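Local coordinates for LYND (Lyngbya aestuarii, PDB 4V1T), which probably catalyses the ATP-dependent cyclodehydration that forms heterocycles in peptide substrates, at residues 576-581 against 636-641. Residues are numbered along the deposited sequence; the frame is centred on the assembly and turned at random.
Sequences PYFVQL and RAVTEV. With MG (magnesium ion), chain N; ADP (adenosine-5'-diphosphate), chain L.
Leu581 and Val638 meet tip to tip at the tightest point of this contact, where Leu581 CD2 lies 3.3 Å from Val638 CG2, closer than carbons usually pack. Val638 CG2 stands anti to its backbone N while CG1 takes the place between N and carbonyl carbon (chi1 76°), a split that sends CG1 to the edge of the Tyr577 ring, 4.1 Å from CE2. Packing is looser elsewhere: Val638 CG1 lies oblique to the Phe578 ring, 4.4 Å from CE1, and the segment axes stay 11.5 Å apart at a 29° crossing. Leu592 of strand 590-596 touches both Leu581 and Val638, and helices 576-587 and 630-649 of the YcaO domain meet along this apolar seam. Tyr577 OH meets Thr639 CG2 but hydrogen-bonds to Leu379 O. Helix 630-649 turns another side to ADP, and there the contacts are polar and watered. Arg636 NH2 donates almost straight (172°) to ADP O3A, and NH1 gives a more bent bond to O1A; an alanine here would probably leave O3A and O1A without their donors and the diphosphate's negative charge without the guanidinium. Glu640 OE2 binds magnesium at 2.0 Å, as does ADP O2B, and three waters join the same ion.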
loop_
_atom_site.group_PDB
_atom_site.type_symbol
_atom_site.label_atom_id
_atom_site.label_comp_id
_atom_site.label_asym_id
_atom_site.label_seq_id
_atom_site.Cartn_x
_atom_site.Cartn_y
_atom_site.Cartn_z
ATOM N N PRO B 576 -23.921 -3.927 -17.049
ATOM C CA PRO B 576 -23.070 -4.070 -18.234
ATOM C C PRO B 576 -21.921 -5.073 -18.038
ATOM O O PRO B 576 -21.378 -5.582 -19.016
ATOM C CB PRO B 576 -22.533 -2.652 -18.437
ATOM C CG PRO B 576 -22.476 -2.079 -17.060
ATOM C CD PRO B 576 -23.637 -2.677 -16.315
ATOM N N TYR B 577 -21.583 -5.359 -16.783
ATOM C CA TYR B 577 -20.421 -6.176 -16.454
ATOM C C TYR B 577 -20.533 -7.641 -16.933
ATOM O O TYR B 577 -19.549 -8.237 -17.377
ATOM C CB TYR B 577 -20.196 -6.163 -14.944
ATOM C CG TYR B 577 -19.083 -7.086 -14.490
ATOM C CD1 TYR B 577 -17.762 -6.648 -14.463
ATOM C CD2 TYR B 577 -19.350 -8.388 -14.086
ATOM C CE1 TYR B 577 -16.741 -7.482 -14.049
ATOM C CE2 TYR B 577 -18.333 -9.235 -13.673
ATOM C CZ TYR B 577 -17.034 -8.774 -13.652
ATOM O OH TYR B 577 -16.019 -9.597 -13.232
ATOM N N PHE B 578 -21.720 -8.222 -16.821
ATOM C CA PHE B 578 -21.915 -9.604 -17.247
ATOM C C PHE B 578 -21.595 -9.753 -18.733
ATOM O O PHE B 578 -20.899 -10.686 -19.138
ATOM C CB PHE B 578 -23.346 -10.062 -16.961
ATOM C CG PHE B 578 -23.737 -9.974 -15.509
ATOM C CD1 PHE B 578 -22.790 -10.119 -14.505
ATOM C CD2 PHE B 578 -25.052 -9.747 -15.149
ATOM C CE1 PHE B 578 -23.146 -10.035 -13.176
ATOM C CE2 PHE B 578 -25.414 -9.666 -13.817
ATOM C CZ PHE B 578 -24.460 -9.809 -12.829
ATOM N N VAL B 579 -22.088 -8.812 -19.534
ATOM C CA VAL B 579 -21.900 -8.854 -20.971
ATOM C C VAL B 579 -20.430 -8.656 -21.346
ATOM O O VAL B 579 -19.899 -9.351 -22.211
ATOM C CB VAL B 579 -22.739 -7.778 -21.665
ATOM C CG1 VAL B 579 -22.457 -7.752 -23.163
ATOM C CG2 VAL B 579 -24.234 -8.020 -21.426
ATOM N N GLN B 580 -19.783 -7.707 -20.685
ATOM C CA GLN B 580 -18.381 -7.420 -20.925
ATOM C C GLN B 580 -17.498 -8.610 -20.600
ATOM O O GLN B 580 -16.524 -8.876 -21.293
ATOM C CB GLN B 580 -17.936 -6.225 -20.086
ATOM C CG GLN B 580 -18.513 -4.896 -20.534
ATOM C CD GLN B 580 -18.213 -3.784 -19.550
ATOM O OE1 GLN B 580 -19.122 -3.112 -19.068
ATOM N NE2 GLN B 580 -16.933 -3.584 -19.247
ATOM N N LEU B 581 -17.835 -9.324 -19.534
ATOM C CA LEU B 581 -17.034 -10.469 -19.116
ATOM C C LEU B 581 -17.175 -11.631 -20.083
ATOM O O LEU B 581 -16.188 -12.302 -20.386
ATOM C CB LEU B 581 -17.418 -10.922 -17.715
ATOM C CG LEU B 581 -16.477 -11.945 -17.073
ATOM C CD1 LEU B 581 -15.080 -11.374 -16.864
ATOM C CD2 LEU B 581 -17.054 -12.414 -15.764
ATOM N N ARG B 636 -21.448 -12.996 -7.810
ATOM C CA ARG B 636 -20.656 -13.884 -6.974
ATOM C C ARG B 636 -20.225 -15.102 -7.769
ATOM O O ARG B 636 -19.061 -15.483 -7.756
ATOM C CB ARG B 636 -21.445 -14.327 -5.746
ATOM C CG ARG B 636 -21.614 -13.236 -4.692
ATOM C CD ARG B 636 -22.198 -13.821 -3.412
ATOM N NE ARG B 636 -21.350 -14.883 -2.878
ATOM C CZ ARG B 636 -20.204 -14.687 -2.227
ATOM N NH1 ARG B 636 -19.749 -13.456 -2.006
ATOM N NH2 ARG B 636 -19.508 -15.729 -1.792
ATOM N N ALA B 637 -21.184 -15.708 -8.460
ATOM C CA ALA B 637 -20.931 -16.916 -9.232
ATOM C C ALA B 637 -19.868 -16.674 -10.293
ATOM O O ALA B 637 -18.886 -17.407 -10.398
ATOM C CB ALA B 637 -22.220 -17.402 -9.880
ATOM N N VAL B 638 -20.061 -15.621 -11.069
ATOM C CA VAL B 638 -19.224 -15.385 -12.233
ATOM C C VAL B 638 -17.832 -14.876 -11.858
ATOM O O VAL B 638 -16.883 -15.091 -12.609
ATOM C CB VAL B 638 -19.917 -14.410 -13.198
ATOM C CG1 VAL B 638 -19.831 -12.955 -12.699
ATOM C CG2 VAL B 638 -19.322 -14.544 -14.563
ATOM N N THR B 639 -17.704 -14.203 -10.710
ATOM C CA THR B 639 -16.386 -13.773 -10.241
ATOM C C THR B 639 -15.648 -14.949 -9.594
ATOM O O THR B 639 -14.419 -14.954 -9.497
ATOM C CB THR B 639 -16.469 -12.603 -9.238
ATOM O OG1 THR B 639 -17.399 -12.917 -8.206
ATOM C CG2 THR B 639 -16.898 -11.321 -9.932
ATOM N N GLU B 640 -16.395 -15.954 -9.161
ATOM C CA GLU B 640 -15.766 -17.150 -8.625
ATOM C C GLU B 640 -15.143 -17.986 -9.757
ATOM O O GLU B 640 -14.104 -18.628 -9.553
ATOM C CB GLU B 640 -16.776 -18.001 -7.831
ATOM C CG GLU B 640 -16.113 -18.855 -6.760
ATOM C CD GLU B 640 -17.094 -19.476 -5.794
ATOM O OE1 GLU B 640 -17.755 -20.485 -6.148
ATOM O OE2 GLU B 640 -17.191 -18.947 -4.668
ATOM N N VAL B 641 -15.765 -17.985 -10.940
ATOM C CA VAL B 641 -15.209 -18.752 -12.056
ATOM C C VAL B 641 -13.943 -18.045 -12.494
ATOM O O VAL B 641 -12.968 -18.701 -12.860
ATOM C CB VAL B 641 -16.191 -18.966 -13.259
ATOM C CG1 VAL B 641 -17.611 -19.181 -12.783
ATOM C CG2 VAL B 641 -16.155 -17.825 -14.240
HETATM MG MG MG N . -17.987 -19.305 -2.824
HETATM P PB ADP L . -16.752 -17.130 -0.762
HETATM O O1B ADP L . -17.448 -17.780 0.407
HETATM O O2B ADP L . -17.324 -17.509 -2.097
HETATM O O3B ADP L . -15.260 -17.233 -0.674
HETATM P PA ADP L . -16.238 -14.271 -0.891
HETATM O O1A ADP L . -17.124 -13.186 -1.448
HETATM O O2A ADP L . -14.985 -14.660 -1.655
HETATM O O3A ADP L . -17.149 -15.571 -0.573
HETATM O "O5'" ADP L . -15.807 -13.830 0.583
HETATM C "C5'" ADP L . -14.795 -14.520 1.289
HETATM C "C4'" ADP L . -14.954 -14.202 2.767
HETATM O "O4'" ADP L . -14.625 -12.837 3.017
HETATM C "C3'" ADP L . -16.389 -14.379 3.228
HETATM O "O3'" ADP L . -16.367 -14.896 4.552
HETATM C "C2'" ADP L . -16.987 -12.993 3.248
HETATM O "O2'" ADP L . -17.940 -12.821 4.300
HETATM C "C1'" ADP L . -15.770 -12.121 3.487
HETATM N N9 ADP L . -15.905 -10.817 2.796
HETATM C C8 ADP L . -15.964 -10.612 1.462
HETATM N N7 ADP L . -16.071 -9.289 1.189
HETATM C C5 ADP L . -16.078 -8.635 2.359
HETATM C C6 ADP L . -16.170 -7.224 2.783
HETATM N N6 ADP L . -16.276 -6.256 1.845
HETATM N N1 ADP L . -16.149 -6.953 4.106
HETATM C C2 ADP L . -16.043 -7.926 5.030
HETATM N N3 ADP L . -15.954 -9.235 4.711
HETATM C C4 ADP L . -15.971 -9.644 3.420
HETATM O O HOH W 1 -19.671 -18.380 -3.704
HETATM O O HOH W 2 -18.834 -21.138 -3.835
HETATM O O HOH W 3 -19.385 -19.702 -1.364
#